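Local structure of complement factor H (Mus musculus, 2YBY) at residues G89-V94 / T108-E113; L102-D107 / W116-K121; G40-S45 / E83-Q88. The protein regulates complement, probably by restraining its alternative pathway on host surfaces, through a chain of sushi modules. The protein carries 1 engineered substitution. One frame throughout, in Å; residues are numbered along the deposited sequence.

Contact 1: residues G89-V94 / T108-E113; sequences GQSLKV and TMTCTE. With EDO (1,2-ethanediol), chain B.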
loop_
_atom_site.group_PDB
_atom_site.type_symbol
_atom_site.label_atom_id
_atom_site.label_comp_id
_atom_site.label_asym_id
_atom_site.label_seq_id
_atom_site.Cartn_x
_atom_site.Cartn_y
_atom_site.Cartn_z
ATOM N N GLY A 89 4.876 3.772 -5.304
ATOM C CA GLY A 89 5.149 5.169 -5.636
ATOM C C GLY A 89 6.119 5.854 -4.687
ATOM O O GLY A 89 6.647 6.921 -5.029
ATOM N N GLN A 90 6.328 5.276 -3.474
ATOM C CA GLN A 90 7.254 5.848 -2.498
ATOM C C GLN A 90 8.686 5.397 -2.787
ATOM O O GLN A 90 8.918 4.378 -3.431
ATOM C CB GLN A 90 6.874 5.468 -1.056
ATOM C CG GLN A 90 5.526 6.065 -0.629
ATOM C CD GLN A 90 5.062 5.644 0.725
ATOM O OE1 GLN A 90 5.435 4.608 1.244
ATOM N NE2 GLN A 90 4.192 6.425 1.328
ATOM N N SER A 91 9.642 6.219 -2.364
ATOM C CA SER A 91 11.061 5.939 -2.540
ATOM C C SER A 91 11.852 6.361 -1.320
ATOM O O SER A 91 11.387 7.147 -0.481
ATOM C CB SER A 91 11.614 6.596 -3.805
ATOM O OG SER A 91 11.498 8.002 -3.785
ATOM N N LEU A 92 13.030 5.763 -1.175
ATOM C CA LEU A 92 13.958 6.137 -0.106
ATOM C C LEU A 92 15.387 6.001 -0.597
ATOM O O LEU A 92 15.626 5.379 -1.632
ATOM C CB LEU A 92 13.741 5.388 1.224
ATOM C CG LEU A 92 14.271 3.969 1.341
ATOM C CD1 LEU A 92 14.441 3.554 2.800
ATOM C CD2 LEU A 92 13.354 3.007 0.662
ATOM N N LYS A 93 16.303 6.619 0.107
ATOM C CA LYS A 93 17.716 6.568 -0.260
ATOM C C LYS A 93 18.366 5.539 0.635
ATOM O O LYS A 93 18.239 5.591 1.864
ATOM C CB LYS A 93 18.413 7.919 -0.092
ATOM C CG LYS A 93 19.779 7.943 -0.763
ATOM C CD LYS A 93 20.445 9.281 -0.534
ATOM C CE LYS A 93 21.834 9.323 -1.136
ATOM N NZ LYS A 93 21.814 9.633 -2.610
ATOM N N VAL A 94 19.036 4.569 0.015
ATOM C CA VAL A 94 19.713 3.500 0.734
ATOM C C VAL A 94 21.181 3.904 0.907
ATOM O O VAL A 94 21.779 4.460 -0.005
ATOM C CB VAL A 94 19.558 2.206 -0.081
ATOM C CG1 VAL A 94 20.341 1.043 0.494
ATOM C CG2 VAL A 94 18.091 1.843 -0.208
ATOM N N THR A 108 18.828 5.301 -4.783
ATOM C CA THR A 108 17.429 5.350 -4.354
ATOM C C THR A 108 16.722 4.097 -4.840
ATOM O O THR A 108 17.110 3.509 -5.853
ATOM C CB THR A 108 16.747 6.614 -4.823
ATOM O OG1 THR A 108 16.845 6.665 -6.231
ATOM C CG2 THR A 108 17.352 7.850 -4.209
ATOM N N MET A 109 15.749 3.645 -4.058
ATOM C CA MET A 109 14.921 2.477 -4.385
ATOM C C MET A 109 13.511 3.015 -4.426
ATOM O O MET A 109 13.160 3.790 -3.529
ATOM C CB MET A 109 14.901 1.462 -3.237
ATOM C CG MET A 109 15.804 0.382 -3.361
ATOM S SD MET A 109 15.627 -0.911 -2.164
ATOM C CE MET A 109 15.404 -0.166 -0.621
ATOM N N THR A 110 12.686 2.536 -5.381
ATOM C CA THR A 110 11.298 2.969 -5.499
ATOM C C THR A 110 10.424 1.730 -5.340
ATOM O O THR A 110 10.764 0.664 -5.855
ATOM C CB THR A 110 11.098 3.678 -6.828
ATOM O OG1 THR A 110 11.934 4.852 -6.821
ATOM C CG2 THR A 110 9.642 4.075 -7.072
ATOM N N CYS A 111 9.317 1.861 -4.601
ATOM C CA CYS A 111 8.371 0.763 -4.475
ATOM C C CYS A 111 7.480 0.778 -5.747
ATOM O O CYS A 111 6.683 1.704 -5.927
ATOM C CB CYS A 111 7.547 0.919 -3.202
ATOM S SG CYS A 111 6.339 -0.407 -2.939
ATOM N N THR A 112 7.680 -0.189 -6.640
ATOM C CA THR A 112 6.923 -0.299 -7.902
ATOM C C THR A 112 5.853 -1.361 -7.788
ATOM O O THR A 112 5.784 -2.064 -6.789
ATOM C CB THR A 112 7.875 -0.604 -9.088
ATOM O OG1 THR A 112 8.270 -1.971 -9.076
ATOM C CG2 THR A 112 9.115 0.279 -9.119
ATOM N N GLU A 113 5.059 -1.519 -8.860
ATOM C CA GLU A 113 3.991 -2.524 -8.932
ATOM C C GLU A 113 4.530 -3.926 -8.659
ATOM O O GLU A 113 3.782 -4.748 -8.138
ATOM C CB GLU A 113 3.242 -2.454 -10.289
ATOM C CG GLU A 113 4.099 -2.681 -11.522
ATOM C CD GLU A 113 3.367 -2.471 -12.837
ATOM O OE1 GLU A 113 2.175 -2.848 -12.928
ATOM O OE2 GLU A 113 3.991 -1.937 -13.783
HETATM C C1 EDO B . 19.635 2.878 5.133
HETATM O O1 EDO B . 20.074 2.046 4.047
HETATM C C2 EDO B . 19.390 4.302 4.674
HETATM O O2 EDO B . 18.002 4.434 4.382
#

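Contact 2: residues L102-D107 / W116-K121; sequences LQNGQD and WSPPPK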
loop_
_atom_site.group_PDB
_atom_site.type_symbol
_atom_site.label_atom_id
_atom_site.label_comp_id
_atom_site.label_asym_id
_atom_site.label_seq_id
_atom_site.Cartn_x
_atom_site.Cartn_y
_atom_site.Cartn_z
ATOM N N LEU A 102 23.781 0.888 -5.682
ATOM C CA LEU A 102 22.597 0.321 -6.317
ATOM C C LEU A 102 22.629 0.530 -7.845
ATOM O O LEU A 102 21.679 0.129 -8.527
ATOM C CB LEU A 102 21.319 0.963 -5.756
ATOM C CG LEU A 102 21.003 0.754 -4.289
ATOM C CD1 LEU A 102 19.601 1.289 -3.977
ATOM C CD2 LEU A 102 21.005 -0.725 -3.880
ATOM N N GLN A 103 23.695 1.184 -8.390
ATOM C CA GLN A 103 23.894 1.410 -9.823
ATOM C C GLN A 103 22.829 2.286 -10.481
ATOM O O GLN A 103 22.420 2.020 -11.618
ATOM C CB GLN A 103 23.978 0.072 -10.581
ATOM C CG GLN A 103 24.939 -0.935 -9.981
ATOM C CD GLN A 103 26.385 -0.628 -10.299
ATOM O OE1 GLN A 103 26.723 -0.089 -11.373
ATOM N NE2 GLN A 103 27.271 -1.004 -9.402
ATOM N N ASN A 104 22.377 3.325 -9.792
ATOM C CA ASN A 104 21.393 4.227 -10.377
ATOM C C ASN A 104 21.655 5.685 -10.017
ATOM O O ASN A 104 20.725 6.500 -10.011
ATOM C CB ASN A 104 19.977 3.778 -10.018
ATOM C CG ASN A 104 19.726 3.769 -8.526
ATOM O OD1 ASN A 104 20.612 4.059 -7.718
ATOM N ND2 ASN A 104 18.509 3.454 -8.139
ATOM N N GLY A 105 22.921 5.987 -9.715
ATOM C CA GLY A 105 23.414 7.320 -9.394
ATOM C C GLY A 105 23.197 7.741 -7.961
ATOM O O GLY A 105 24.157 8.008 -7.231
ATOM N N GLN A 106 21.929 7.797 -7.546
ATOM C CA GLN A 106 21.562 8.282 -6.226
ATOM C C GLN A 106 21.313 7.208 -5.174
ATOM O O GLN A 106 21.003 7.566 -4.045
ATOM C CB GLN A 106 20.322 9.184 -6.366
ATOM C CG GLN A 106 20.562 10.463 -7.173
ATOM C CD GLN A 106 21.624 11.347 -6.550
ATOM O OE1 GLN A 106 21.719 11.470 -5.325
ATOM N NE2 GLN A 106 22.466 11.963 -7.362
ATOM N N ASP A 107 21.481 5.917 -5.485
ATOM C CA ASP A 107 21.208 4.858 -4.514
ATOM C C ASP A 107 19.792 4.960 -3.932
ATOM O O ASP A 107 19.585 4.700 -2.735
ATOM C CB ASP A 107 22.252 4.785 -3.408
ATOM C CG ASP A 107 23.603 4.318 -3.899
ATOM O OD1 ASP A 107 23.652 3.659 -4.977
ATOM O OD2 ASP A 107 24.603 4.562 -3.190
ATOM N N TRP A 116 10.480 -3.571 -4.889
ATOM C CA TRP A 116 11.552 -2.574 -4.887
ATOM C C TRP A 116 12.328 -2.587 -6.195
ATOM O O TRP A 116 12.666 -3.653 -6.708
ATOM C CB TRP A 116 12.563 -2.842 -3.754
ATOM C CG TRP A 116 12.070 -2.551 -2.360
ATOM C CD1 TRP A 116 12.052 -3.420 -1.314
ATOM C CD2 TRP A 116 11.713 -1.270 -1.821
ATOM N NE1 TRP A 116 11.693 -2.765 -0.152
ATOM C CE2 TRP A 116 11.444 -1.454 -0.443
ATOM C CE3 TRP A 116 11.424 -0.029 -2.388
ATOM C CZ2 TRP A 116 11.002 -0.404 0.377
ATOM C CZ3 TRP A 116 11.070 1.024 -1.564
ATOM C CH2 TRP A 116 10.841 0.822 -0.199
ATOM N N SER A 117 12.613 -1.406 -6.702
ATOM C CA SER A 117 13.498 -1.276 -7.874
ATOM C C SER A 117 14.467 -0.141 -7.681
ATOM O O SER A 117 14.064 1.005 -7.497
ATOM C CB SER A 117 12.754 -1.083 -9.177
ATOM O OG SER A 117 13.638 -1.375 -10.252
ATOM N N PRO A 118 15.759 -0.469 -7.753
ATOM C CA PRO A 118 16.321 -1.823 -7.836
ATOM C C PRO A 118 16.159 -2.498 -6.467
ATOM O O PRO A 118 15.708 -1.826 -5.527
ATOM C CB PRO A 118 17.785 -1.559 -8.166
ATOM C CG PRO A 118 18.082 -0.291 -7.506
ATOM C CD PRO A 118 16.815 0.533 -7.546
ATOM N N PRO A 119 16.502 -3.781 -6.308
ATOM C CA PRO A 119 16.420 -4.410 -4.989
ATOM C C PRO A 119 17.435 -3.840 -3.994
ATOM O O PRO A 119 18.465 -3.268 -4.400
ATOM C CB PRO A 119 16.762 -5.880 -5.278
ATOM C CG PRO A 119 16.579 -6.057 -6.726
ATOM C CD PRO A 119 17.020 -4.743 -7.296
ATOM N N PRO A 120 17.190 -4.059 -2.691
ATOM C CA PRO A 120 18.094 -3.558 -1.649
ATOM C C PRO A 120 19.361 -4.392 -1.514
ATOM O O PRO A 120 19.613 -5.051 -0.497
ATOM C CB PRO A 120 17.235 -3.633 -0.382
ATOM C CG PRO A 120 16.285 -4.708 -0.634
ATOM C CD PRO A 120 15.994 -4.699 -2.099
ATOM N N LYS A 121 20.132 -4.394 -2.574
ATOM C CA LYS A 121 21.389 -5.112 -2.681
ATOM C C LYS A 121 22.422 -4.159 -3.289
ATOM O O LYS A 121 22.314 -3.788 -4.459
ATOM C CB LYS A 121 21.190 -6.354 -3.572
ATOM C CG LYS A 121 22.390 -7.280 -3.665
ATOM C CD LYS A 121 21.997 -8.588 -4.367
ATOM C CE LYS A 121 23.153 -9.527 -4.604
ATOM N NZ LYS A 121 22.696 -10.804 -5.216
#

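Contact 3: residues G40-S45 / E83-Q88; sequences GFSPPS and EKVYVQ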
loop_
_atom_site.group_PDB
_atom_site.type_symbol
_atom_site.label_atom_id
_atom_site.label_comp_id
_atom_site.label_asym_id
_atom_site.label_seq_id
_atom_site.Cartn_x
_atom_site.Cartn_y
_atom_site.Cartn_z
ATOM N N GLY A 40 1.323 -8.880 0.501
ATOM C CA GLY A 40 2.086 -8.204 -0.540
ATOM C C GLY A 40 1.523 -6.858 -0.949
ATOM O O GLY A 40 2.097 -6.178 -1.809
ATOM N N PHE A 41 0.346 -6.494 -0.403
ATOM C CA PHE A 41 -0.374 -5.273 -0.730
ATOM C C PHE A 41 -0.763 -4.519 0.515
ATOM O O PHE A 41 -0.705 -5.039 1.644
ATOM C CB PHE A 41 -1.647 -5.580 -1.532
ATOM C CG PHE A 41 -1.320 -6.176 -2.877
ATOM C CD1 PHE A 41 -1.148 -7.546 -3.023
ATOM C CD2 PHE A 41 -1.156 -5.372 -3.986
ATOM C CE1 PHE A 41 -0.772 -8.086 -4.246
ATOM C CE2 PHE A 41 -0.853 -5.927 -5.230
ATOM C CZ PHE A 41 -0.660 -7.278 -5.345
ATOM N N SER A 42 -1.126 -3.257 0.305
ATOM C CA SER A 42 -1.398 -2.406 1.445
ATOM C C SER A 42 -2.333 -1.262 1.080
ATOM O O SER A 42 -2.285 -0.783 -0.052
ATOM C CB SER A 42 -0.058 -1.796 1.895
ATOM O OG SER A 42 -0.156 -0.785 2.875
ATOM N N PRO A 43 -3.058 -0.677 2.063
ATOM C CA PRO A 43 -3.713 0.605 1.807
ATOM C C PRO A 43 -2.604 1.675 1.578
ATOM O O PRO A 43 -1.471 1.531 2.070
ATOM C CB PRO A 43 -4.430 0.904 3.140
ATOM C CG PRO A 43 -4.573 -0.429 3.810
ATOM C CD PRO A 43 -3.306 -1.124 3.447
ATOM N N PRO A 44 -2.917 2.753 0.836
ATOM C CA PRO A 44 -1.898 3.791 0.588
ATOM C C PRO A 44 -1.286 4.412 1.834
ATOM O O PRO A 44 -0.196 4.967 1.767
ATOM C CB PRO A 44 -2.605 4.808 -0.303
ATOM C CG PRO A 44 -3.899 4.221 -0.698
ATOM C CD PRO A 44 -4.194 3.038 0.163
ATOM N N SER A 45 -1.972 4.348 2.969
ATOM C CA SER A 45 -1.457 4.888 4.232
ATOM C C SER A 45 -0.306 4.046 4.808
ATOM O O SER A 45 0.343 4.483 5.741
ATOM C CB SER A 45 -2.561 4.914 5.269
ATOM O OG SER A 45 -2.971 3.585 5.542
ATOM N N GLU A 83 10.955 -3.504 10.582
ATOM C CA GLU A 83 10.350 -3.414 9.256
ATOM C C GLU A 83 9.599 -2.102 9.061
ATOM O O GLU A 83 8.688 -1.807 9.832
ATOM C CB GLU A 83 9.359 -4.563 9.056
ATOM C CG GLU A 83 10.012 -5.924 8.966
ATOM C CD GLU A 83 9.033 -7.062 8.756
ATOM O OE1 GLU A 83 7.860 -6.784 8.415
ATOM O OE2 GLU A 83 9.431 -8.230 8.965
ATOM N N LYS A 84 9.962 -1.321 8.033
ATOM C CA LYS A 84 9.247 -0.092 7.729
ATOM C C LYS A 84 8.472 -0.314 6.429
ATOM O O LYS A 84 9.060 -0.703 5.413
ATOM C CB LYS A 84 10.195 1.101 7.613
ATOM C CG LYS A 84 9.428 2.403 7.503
ATOM C CD LYS A 84 10.307 3.633 7.678
ATOM C CE LYS A 84 9.647 4.889 7.128
ATOM N NZ LYS A 84 8.395 5.246 7.846
ATOM N N VAL A 85 7.162 -0.079 6.464
ATOM C CA VAL A 85 6.324 -0.259 5.311
ATOM C C VAL A 85 6.376 0.931 4.366
ATOM O O VAL A 85 6.141 2.080 4.774
ATOM C CB VAL A 85 4.858 -0.548 5.716
ATOM C CG1 VAL A 85 3.931 -0.492 4.515
ATOM C CG2 VAL A 85 4.753 -1.909 6.404
ATOM N N TYR A 86 6.589 0.640 3.080
ATOM C CA TYR A 86 6.423 1.599 2.012
ATOM C C TYR A 86 5.372 1.084 1.066
ATOM O O TYR A 86 5.117 -0.129 1.037
ATOM C CB TYR A 86 7.728 1.880 1.287
ATOM C CG TYR A 86 8.687 2.642 2.156
ATOM C CD1 TYR A 86 9.483 1.986 3.085
ATOM C CD2 TYR A 86 8.860 4.010 1.999
ATOM C CE1 TYR A 86 10.385 2.685 3.886
ATOM C CE2 TYR A 86 9.761 4.716 2.784
ATOM C CZ TYR A 86 10.539 4.048 3.714
ATOM O OH TYR A 86 11.455 4.740 4.490
ATOM N N VAL A 87 4.745 1.986 0.310
ATOM C CA VAL A 87 3.721 1.647 -0.661
ATOM C C VAL A 87 4.089 2.149 -2.020
ATOM O O VAL A 87 4.979 2.988 -2.175
ATOM C CB VAL A 87 2.306 2.111 -0.240
ATOM C CG1 VAL A 87 1.982 1.671 1.191
ATOM C CG2 VAL A 87 2.149 3.621 -0.400
ATOM N N GLN A 88 3.407 1.618 -3.017
ATOM C CA GLN A 88 3.633 1.900 -4.415
ATOM C C GLN A 88 3.758 3.399 -4.701
ATOM O O GLN A 88 2.893 4.197 -4.306
ATOM C CB GLN A 88 2.505 1.286 -5.225
ATOM C CG GLN A 88 2.827 1.099 -6.679
ATOM C CD GLN A 88 1.819 0.195 -7.348
ATOM O OE1 GLN A 88 1.094 -0.600 -6.707
ATOM N NE2 GLN A 88 1.779 0.261 -8.657
#

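Contact 1: residues G89-V94 / T108-E113
The flat peptide groups of Leu92 and Met109 are joined by two hydrogen bonds, from Leu92 N to Met109 O at 3.1 Å and from Met109 N to Leu92 O at 3.0 Å, which makes them a hydrogen-bonded antiparallel pair. One face of the ribbon carries Leu92 and Met109; the other carries Ser91, Lys93, Thr108 and Thr110. Strand 91-93 is an outer strand of its three-stranded sheet, whereas strand 108-112 is also paired, along its second side, with strand 115-117.

On the apolar face Leu92 and Met109 lie side by side, with Leu92 CD2 4.0 Å from Met109 CE. The methionine chain bends at its thioether (chi3 -44°), which carries CE across to Val94, where it meets CG2 at 3.4 Å, tighter than ordinary van der Waals contact. Trp116 and Phe71 both touch Leu92 and Met109, so this face looks into the hydrophobic interior of the sushi module, next to the Cys69-Cys111 disulfide that is one of its two characteristic bridges.

Toward Cys111 the ladder ends in a G1 beta bulge. Gly89 N bonds to Cys111 O at 2.8 Å, while Cys111 N bonds to Gln90 O, also at 2.8 Å; Gly89 and Gln90 thus share a single partner, and Gly89 adopts a positive phi of 102°. The first of these bonds is nearly straight (175° at the hydrogen) and lies in the carbonyl plane.

The polar face is more open. Ser91 and Thr110 sit opposite each other as a non-hydrogen-bonded pair, Ser91 CB being 3.5 Å from Thr110 OG1. Thr108 CG2 rests alongside Lys93, whose ammonium is held by Gln106 O. At the outer margin a 1,2-ethanediol, probably from the crystallisation liquor, gives a hydrogen bond from O2 to Lys93 O at 2.8 Å.

Contact 2: residues L102-D107 / W116-K121
Leu102 and Pro118 carry the apolar part of this contact, their side chains crossing at about a right angle with Leu102 CB 3.9 Å from Pro118 CG. The peptide bond before Pro118 is cis. The CG and CD atoms of its ring face Leu102 and Asn104. The far end of the leucine reaches past the ring to the backbone beyond it: CD2 comes within 3.4 Å of Lys121 O and 3.6 Å of Pro119 O, a methyl group set against two carbonyl oxygens.

A second van der Waals contact is made by an amide. Asn104 ND2 lies 3.4 Å from Pro118 CD, with Pro118 CG next nearest, and again the groups cross at about a right angle. The chi1 of 61° folds the Asn104 amide between its own backbone N and carbonyl carbon, bringing ND2 to the CD-CG edge of the proline ring while letting it bond to Thr108 O.

Hydrogen bonds do not cross from one segment to the other; they shape each segment separately. In the loop, Leu102 N gives an almost straight bond (175°) of 2.9 Å to Asp107 OD1, approaching from above the carboxylate plane, 43° out of it. Asp107 N makes only a weak bond of 3.0 Å to Asn104 OD1. The first bond ties the two ends of the loop together; the weak one runs across its inside. In the proline-rich segment, Lys121 N bonds to Pro119 O at 2.7 Å, closing an inverse gamma turn centred on Pro120 that places the Pro119 and Lys121 carbonyls near the leucine methyl.

The 102-107 loop leads into strand 108-112, and residues 118-121 carry the chain from strand 115-117 to Cys122, the last half-cystine of the sushi module. Leu102 also touches Val94 and Cys122 at this end of the module.

Contact 3: residues G40-S45 / E83-Q88
The junction between two successive sushi modules is bridged here: Ser42, Pro43 and Pro44 of the first meet Val87 of the second. The contact rests on van der Waals approaches, no hydrogen bond passing directly between the segments, and the nearest pair of CA atoms, those of Pro44 and Val87, are 6.1 Å apart.

Val87 supplies both of its methyl groups. CG1 lies beside the backbone N and anti to the carbonyl carbon (chi1 -50°), and it rests against Pro43 O at 3.6 Å and Ser42 OG at 3.7 Å. CG2 takes a different target, standing 3.5 Å from Pro44 O. The branched tip of the valine therefore sets one methyl against each of two successive carbonyl oxygens of the Pro-Pro segment, CG1 also touching the serine hydroxyl. Val85, two residues back along the strand and also directed at residues 40-45, adds a looser approach of its CG1 to Ser42 OG, at 4.4 Å.

The serine hydroxyl has its polar need met within its own segment. With OG anti to the backbone N (chi1 171°), it gives a hydrogen bond of 2.8 Å to Pro43 O. The C=O...OG angle of 130° is bent, and the donor is tilted slightly from the carbonyl plane. This bond ties the hydroxyl to the same carbonyl that Val87 CG1 touches, so a buried polar pair is presented to the valine as one surface.

Strands 41-42 and 84-87 are the outer strands of an antiparallel sheet whose central strand, 66-71, spans the short linker between Cys65 and Cys69 and continues into the second module; Ser42 pairs with Val66 and Tyr86 with Cys69 through the backbone. On the other side Pro43 packs on Tyr35 and Cys37 of strand 32-37, which joins the junction to the core of the first module.

Contacts 1 and 2 belong to the second sushi module and their centres are about 9 Å apart; contact 3 sits at the boundary with the first, its centre about 11 Å from contact 1 and 19 Å from contact 2. Beyond the paired strands, the ladder of contact 1 continues into the loop of contact 2, where Val94 N and Asp107 O approach to 2.8 Å, a probable hydrogen bond. Toward contact 3, Cys111 CB lies 3.5 Å from Val87 O, and Leu92 CD1 lies 3.6 Å from Tyr86 OH. Tyr86 CB also lies 3.6 Å from Trp116 CH2, linking segments 83-88 and 116-121.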